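Local coordinates for transcriptional regulatory protein RcsB (Escherichia coli, PDB 5I4C) that controls transcription of many genes as the DNA-binding response regulator of the Rcs stress phosphorelay, including those for colanic acid capsule synthesis, biofilm formation and cell division, at residues 84-89 / 110-115; 4-9 / 118-123. All blocks are in the same frame, centred on the assembly; numbering follows the deposited sequence.

Contact 1 (84-89 / 110-115)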
ATOM      1  N   ILE A  84       4.442  11.260  13.564  1.00 23.40           N
ATOM      2  CA  ILE A  84       4.846   9.900  13.294  1.00 24.08           C
ATOM      3  C   ILE A  84       5.326   9.786  11.869  1.00 24.69           C
ATOM      4  O   ILE A  84       4.561  10.058  10.913  1.00 25.20           O
ATOM      5  CB  ILE A  84       3.742   8.889  13.538  1.00 24.94           C
ATOM      6  CG1 ILE A  84       3.338   8.912  15.017  1.00 26.82           C
ATOM      7  CG2 ILE A  84       4.206   7.467  13.160  1.00 25.42           C
ATOM      8  CD1 ILE A  84       2.094   8.085  15.316  1.00 29.19           C
ATOM      9  N   VAL A  85       6.586   9.356  11.739  1.00 24.16           N
ATOM     10  CA  VAL A  85       7.193   9.074  10.448  1.00 26.13           C
ATOM     11  C   VAL A  85       6.925   7.620  10.021  1.00 26.14           C
ATOM     12  O   VAL A  85       7.132   6.735  10.802  1.00 26.93           O
ATOM     13  CB  VAL A  85       8.690   9.404  10.458  1.00 28.27           C
ATOM     14  CG1 VAL A  85       9.426   8.879   9.234  1.00 30.91           C
ATOM     15  CG2 VAL A  85       8.822  10.929  10.495  1.00 28.98           C
ATOM     16  N   LEU A  86       6.513   7.441   8.771  1.00 24.33           N
ATOM     17  CA  LEU A  86       6.381   6.150   8.103  1.00 26.75           C
ATOM     18  C   LEU A  86       7.646   5.880   7.315  1.00 28.13           C
ATOM     19  O   LEU A  86       8.035   6.713   6.481  1.00 27.61           O
ATOM     20  CB  LEU A  86       5.211   6.193   7.082  1.00 28.69           C
ATOM     21  CG  LEU A  86       3.816   6.467   7.644  1.00 28.83           C
ATOM     22  CD1 LEU A  86       2.779   6.619   6.516  1.00 30.07           C
ATOM     23  CD2 LEU A  86       3.462   5.343   8.621  1.00 30.58           C
ATOM     24  N   THR A  87       8.306   4.769   7.584  1.00 28.10           N
ATOM     25  CA  THR A  87       9.568   4.543   6.972  1.00 31.99           C
ATOM     26  C   THR A  87       9.590   3.242   6.178  1.00 33.22           C
ATOM     27  O   THR A  87       8.993   2.234   6.541  1.00 30.80           O
ATOM     28  CB  THR A  87      10.706   4.665   8.004  1.00 33.56           C
ATOM     29  OG1 THR A  87      11.907   4.673   7.269  1.00 39.87           O
ATOM     30  CG2 THR A  87      10.703   3.575   8.989  1.00 33.09           C
ATOM     31  N   MET A  88      10.278   3.270   5.065  1.00 40.05           N
ATOM     32  CA  MET A  88      10.267   2.086   4.197  1.00 48.06           C
ATOM     33  C   MET A  88      11.248   1.074   4.731  1.00 49.67           C
ATOM     34  O   MET A  88      11.221  -0.064   4.318  1.00 57.79           O
ATOM     35  CB  MET A  88      10.514   2.415   2.711  1.00 55.10           C
ATOM     36  CG  MET A  88       9.530   1.704   1.717  1.00 61.60           C
ATOM     37  SD  MET A  88       8.412   0.345   2.295  1.00 59.08           S
ATOM     38  CE  MET A  88       9.264  -1.147   1.724  1.00 58.06           C
ATOM     39  N   ASN A  89      12.132   1.490   5.624  1.00 51.13           N
ATOM     40  CA  ASN A  89      13.016   0.543   6.233  1.00 56.72           C
ATOM     41  C   ASN A  89      13.590   1.040   7.579  1.00 58.75           C
ATOM     42  O   ASN A  89      13.428   2.191   7.955  1.00 62.51           O
ATOM     43  CB  ASN A  89      14.141   0.230   5.249  1.00 57.33           C
ATOM     44  CG  ASN A  89      15.070   1.424   5.045  1.00 58.95           C
ATOM     45  OD1 ASN A  89      15.639   1.945   5.995  1.00 54.64           O
ATOM     46  ND2 ASN A  89      15.171   1.888   3.812  1.00 63.36           N
ATOM     47  N   GLN A 110       5.161  -0.571   5.895  1.00 26.31           N
ATOM     48  CA  GLN A 110       4.432  -1.792   5.490  1.00 27.83           C
ATOM     49  C   GLN A 110       3.641  -2.457   6.628  1.00 28.91           C
ATOM     50  O   GLN A 110       2.780  -3.249   6.374  1.00 31.12           O
ATOM     51  CB  GLN A 110       5.353  -2.773   4.815  1.00 28.40           C
ATOM     52  CG  GLN A 110       5.973  -2.207   3.530  1.00 28.68           C
ATOM     53  CD  GLN A 110       4.919  -1.879   2.477  1.00 28.66           C
ATOM     54  OE1 GLN A 110       3.996  -2.662   2.267  1.00 25.86           O
ATOM     55  NE2 GLN A 110       5.066  -0.685   1.803  1.00 29.18           N
ATOM     56  N   GLY A 111       3.983  -2.151   7.864  1.00 28.42           N
ATOM     57  CA  GLY A 111       3.279  -2.662   9.032  1.00 29.47           C
ATOM     58  C   GLY A 111       2.341  -1.627   9.632  1.00 28.18           C
ATOM     59  O   GLY A 111       1.778  -1.865  10.660  1.00 27.41           O
ATOM     60  N   ALA A 112       2.126  -0.498   8.960  1.00 27.75           N
ATOM     61  CA  ALA A 112       1.286   0.545   9.541  1.00 28.30           C
ATOM     62  C   ALA A 112      -0.123   0.157  10.012  1.00 30.68           C
ATOM     63  O   ALA A 112      -0.550   0.609  11.070  1.00 29.70           O
ATOM     64  CB  ALA A 112       1.248   1.759   8.600  1.00 28.17           C
ATOM     65  N   PRO A 113      -0.839  -0.727   9.280  1.00 34.72           N
ATOM     66  CA  PRO A 113      -2.187  -1.001   9.757  1.00 35.59           C
ATOM     67  C   PRO A 113      -2.250  -1.637  11.110  1.00 35.86           C
ATOM     68  O   PRO A 113      -3.148  -1.281  11.847  1.00 37.62           O
ATOM     69  CB  PRO A 113      -2.766  -1.977   8.717  1.00 39.18           C
ATOM     70  CG  PRO A 113      -1.973  -1.711   7.461  1.00 38.93           C
ATOM     71  CD  PRO A 113      -0.593  -1.290   7.930  1.00 35.98           C
ATOM     72  N   THR A 114      -1.340  -2.555  11.417  1.00 35.47           N
ATOM     73  CA  THR A 114      -1.137  -3.100  12.768  1.00 37.36           C
ATOM     74  C   THR A 114      -0.405  -2.186  13.761  1.00 35.56           C
ATOM     75  O   THR A 114      -0.757  -2.069  14.947  1.00 36.03           O
ATOM     76  CB  THR A 114      -0.245  -4.344  12.691  1.00 41.31           C
ATOM     77  OG1 THR A 114      -0.654  -5.130  11.585  1.00 45.90           O
ATOM     78  CG2 THR A 114      -0.356  -5.141  13.975  1.00 44.78           C
ATOM     79  N   ASP A 115       0.642  -1.536  13.295  1.00 33.52           N
ATOM     80  CA  ASP A 115       1.530  -0.838  14.227  1.00 33.79           C
ATOM     81  C   ASP A 115       1.032   0.514  14.566  1.00 34.25           C
ATOM     82  O   ASP A 115       1.333   0.979  15.667  1.00 33.74           O
ATOM     83  CB  ASP A 115       2.952  -0.731  13.682  1.00 34.45           C
ATOM     84  CG  ASP A 115       3.624  -2.090  13.503  1.00 38.72           C
ATOM     85  OD1 ASP A 115       3.151  -3.071  14.139  1.00 42.77           O
ATOM     86  OD2 ASP A 115       4.600  -2.200  12.699  1.00 41.92           O
TER
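Met88 and Gln110 make most of this contact, with the thioether laid obliquely across the glutamine side chain. The amide NE2 of Gln110 points at SD of Met88 from 3.5 Å, a weak hydrogen bond with an N-H...S angle of 151°. CG of the same glutamine adds an apolar contact: it lies 3.7 Å from Met88 SD and 3.9 Å from Met88 CE. CG and NE2 flank CD, so one sulfur can meet both; the bend at chi2 (-62°) carries the amide to the sulfur's side. The other end of the amide is held more firmly, because OE1 accepts a hydrogen bond from the backbone N of Ile14 of the second subunit, and that bond fixes which way the amide faces. Met88 is bent at chi2 and chi3 and sits at the exposed margin, where the two subunits of this assembly meet and His12 of the second subunit packs on it and on Gln110.

Deeper in, the contact is purely apolar. Leu86 reaches CD2 to within 4.2 Å of Ala112 CB, in the first turn of the helix that Gly111 N-caps, joining the fourth strand of the receiver domain to its last helix. Both residues also touch Ile19 of helix 13-23. Strand 82-87 lies between strands 52-56 and 105-108, and the start of helix 112-124 packs over it beside helix 13-23.

Contact 2 (4-9 / 118-123)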
ATOM      1  N   MET A   4      -8.450  11.726  19.095  1.00 41.62           N
ATOM      2  CA  MET A   4      -7.254  12.159  18.418  1.00 37.91           C
ATOM      3  C   MET A   4      -7.515  12.376  16.920  1.00 35.86           C
ATOM      4  O   MET A   4      -7.933  11.463  16.209  1.00 34.40           O
ATOM      5  CB  MET A   4      -6.175  11.136  18.665  1.00 36.91           C
ATOM      6  CG  MET A   4      -4.809  11.512  18.129  1.00 37.47           C
ATOM      7  SD  MET A   4      -3.653  10.163  18.514  1.00 43.83           S
ATOM      8  CE  MET A   4      -3.307  10.410  20.251  1.00 42.38           C
ATOM      9  N   ASN A   5      -7.227  13.594  16.435  1.00 33.54           N
ATOM     10  CA  ASN A   5      -7.392  13.921  15.031  1.00 32.80           C
ATOM     11  C   ASN A   5      -6.055  13.782  14.393  1.00 29.71           C
ATOM     12  O   ASN A   5      -5.050  14.361  14.909  1.00 28.48           O
ATOM     13  CB  ASN A   5      -7.880  15.323  14.841  1.00 35.32           C
ATOM     14  CG  ASN A   5      -9.297  15.499  15.294  1.00 38.20           C
ATOM     15  OD1 ASN A   5     -10.086  14.542  15.325  1.00 37.96           O
ATOM     16  ND2 ASN A   5      -9.629  16.718  15.676  1.00 39.34           N
ATOM     17  N   VAL A   6      -6.022  13.019  13.308  1.00 27.94           N
ATOM     18  CA  VAL A   6      -4.759  12.709  12.602  1.00 25.93           C
ATOM     19  C   VAL A   6      -4.856  13.077  11.142  1.00 24.29           C
ATOM     20  O   VAL A   6      -5.922  13.039  10.538  1.00 25.59           O
ATOM     21  CB  VAL A   6      -4.291  11.222  12.838  1.00 27.22           C
ATOM     22  CG1 VAL A   6      -4.417  10.777  14.320  1.00 27.95           C
ATOM     23  CG2 VAL A   6      -5.054  10.232  11.985  1.00 29.27           C
ATOM     24  N   ILE A   7      -3.719  13.478  10.561  1.00 24.39           N
ATOM     25  CA  ILE A   7      -3.580  13.690   9.114  1.00 25.38           C
ATOM     26  C   ILE A   7      -2.651  12.599   8.640  1.00 26.08           C
ATOM     27  O   ILE A   7      -1.690  12.264   9.355  1.00 24.62           O
ATOM     28  CB  ILE A   7      -2.942  15.071   8.834  1.00 26.62           C
ATOM     29  CG1 ILE A   7      -3.882  16.177   9.266  1.00 29.66           C
ATOM     30  CG2 ILE A   7      -2.549  15.211   7.399  1.00 27.73           C
ATOM     31  CD1 ILE A   7      -3.302  17.535   9.028  1.00 31.82           C
ATOM     32  N   ILE A   8      -2.903  12.064   7.467  1.00 25.62           N
ATOM     33  CA  ILE A   8      -2.049  11.034   6.939  1.00 27.50           C
ATOM     34  C   ILE A   8      -1.494  11.524   5.617  1.00 26.61           C
ATOM     35  O   ILE A   8      -2.243  12.090   4.785  1.00 25.23           O
ATOM     36  CB  ILE A   8      -2.761   9.668   6.849  1.00 30.30           C
ATOM     37  CG1 ILE A   8      -3.965   9.675   5.927  1.00 36.91           C
ATOM     38  CG2 ILE A   8      -3.322   9.250   8.206  1.00 30.79           C
ATOM     39  CD1 ILE A   8      -4.653   8.286   5.806  1.00 40.25           C
ATOM     40  N   ALA A   9      -0.194  11.338   5.415  1.00 24.60           N
ATOM     41  CA  ALA A   9       0.433  11.861   4.224  1.00 25.64           C
ATOM     42  C   ALA A   9       1.402  10.858   3.628  1.00 25.81           C
ATOM     43  O   ALA A   9       2.289  10.326   4.320  1.00 24.92           O
ATOM     44  CB  ALA A   9       1.130  13.177   4.525  1.00 27.14           C
ATOM     45  N   LYS A 118      -0.947   1.045  17.734  1.00 34.78           N
ATOM     46  CA  LYS A 118      -0.127   0.900  18.904  1.00 36.29           C
ATOM     47  C   LYS A 118       0.685   2.185  19.075  1.00 34.50           C
ATOM     48  O   LYS A 118       0.850   2.657  20.211  1.00 32.13           O
ATOM     49  CB  LYS A 118       0.838  -0.299  18.793  1.00 38.73           C
ATOM     50  CG  LYS A 118       0.241  -1.687  18.527  1.00 42.13           C
ATOM     51  CD  LYS A 118       1.422  -2.611  18.251  1.00 45.34           C
ATOM     52  CE  LYS A 118       1.060  -4.069  18.077  1.00 51.81           C
ATOM     53  NZ  LYS A 118       2.110  -4.924  18.712  1.00 56.57           N
ATOM     54  N   ALA A 119       1.197   2.752  17.974  1.00 30.78           N
ATOM     55  CA  ALA A 119       1.952   4.006  18.084  1.00 29.66           C
ATOM     56  C   ALA A 119       1.076   5.170  18.610  1.00 30.24           C
ATOM     57  O   ALA A 119       1.495   5.990  19.459  1.00 28.37           O
ATOM     58  CB  ALA A 119       2.575   4.339  16.729  1.00 29.85           C
ATOM     59  N   LEU A 120      -0.148   5.226  18.105  1.00 30.11           N
ATOM     60  CA  LEU A 120      -1.080   6.252  18.530  1.00 31.80           C
ATOM     61  C   LEU A 120      -1.504   6.087  20.017  1.00 32.09           C
ATOM     62  O   LEU A 120      -1.659   7.081  20.704  1.00 31.82           O
ATOM     63  CB  LEU A 120      -2.321   6.270  17.636  1.00 31.49           C
ATOM     64  CG  LEU A 120      -2.054   6.712  16.193  1.00 31.57           C
ATOM     65  CD1 LEU A 120      -3.383   6.686  15.456  1.00 33.40           C
ATOM     66  CD2 LEU A 120      -1.471   8.095  16.139  1.00 31.64           C
ATOM     67  N   ALA A 121      -1.723   4.859  20.479  1.00 33.02           N
ATOM     68  CA  ALA A 121      -1.938   4.607  21.955  1.00 33.95           C
ATOM     69  C   ALA A 121      -0.769   5.079  22.796  1.00 34.03           C
ATOM     70  O   ALA A 121      -0.955   5.674  23.850  1.00 33.58           O
ATOM     71  CB  ALA A 121      -2.174   3.137  22.217  1.00 36.70           C
ATOM     72  N   ALA A 122       0.453   4.816  22.322  1.00 32.34           N
ATOM     73  CA  ALA A 122       1.657   5.284  23.017  1.00 32.13           C
ATOM     74  C   ALA A 122       1.665   6.791  23.105  1.00 33.19           C
ATOM     75  O   ALA A 122       1.925   7.389  24.204  1.00 31.01           O
ATOM     76  CB  ALA A 122       2.921   4.803  22.317  1.00 31.47           C
ATOM     77  N   LEU A 123       1.460   7.425  21.951  1.00 33.12           N
ATOM     78  CA  LEU A 123       1.358   8.892  21.909  1.00 34.25           C
ATOM     79  C   LEU A 123       0.345   9.459  22.886  1.00 37.01           C
ATOM     80  O   LEU A 123       0.590  10.508  23.552  1.00 35.35           O
ATOM     81  CB  LEU A 123       0.992   9.401  20.525  1.00 35.37           C
ATOM     82  CG  LEU A 123       2.227   9.810  19.732  1.00 37.58           C
ATOM     83  CD1 LEU A 123       3.270   8.699  19.590  1.00 36.91           C
ATOM     84  CD2 LEU A 123       1.834  10.397  18.371  1.00 39.03           C
TER
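Met4, on the first strand, meets Leu120 and Leu123 of helix 112-124 and has the largest share of the surface buried here. CB starts out toward the helix, but neither it nor CG comes close to an atom of residues 118-123; these two carbons span the distance. CG stands anti to the backbone N (chi1 -174°) and chi2 is fully extended, so the chain runs straight until SD is 3.8 Å from Leu120 CD2. There it turns. At chi3 (-77°) the terminal methyl swings along the helix surface, bringing CE to 3.7 Å from the carbonyl O of Leu120, a van der Waals contact with the backbone, and to 4.4 Å from Leu123 CB. One methionine thus touches two residues three apart, on the same side of the helix.

Leu120 divides its branches between two strand residues: CD2 takes the Met4 sulfur, while CD1 lies 4.4 Å from Val6 CG1. Met4 and Val6 are two apart on the strand and so face the same side of the sheet. The strand and helix axes approach to 11.2 Å, their directions 129° apart. Val52 of the adjacent strand touches both Met4 and Leu123, and Leu23 of helix 13-23 meets Val6 and Leu120. No hydrogen bond crosses the interface. Such apolar packing of the first and last helices on one face of a parallel sheet with strand order 2-1-3-4-5 belongs to the CheY-like receiver fold.

Both contacts join helix 112-124 to the same parallel sheet, contact 1 at the start of the helix and contact 2 further along it. Contact 2 is buried core, with apolar side chains and no hydrogen bond across it. Contact 1 is mixed: one pair of aliphatic groups inside, then a sulfur-amide meeting at the margin, where the second subunit takes part; no other chain touches the segments of contact 2. The two meet through Ile84, whose CD1 lies 3.7 Å from Leu120 CD2 and 3.8 Å from Leu123 CD2. Along the sequence, contact 1 is nested within the long span of chain that contact 2 closes between the first strand and the last helix.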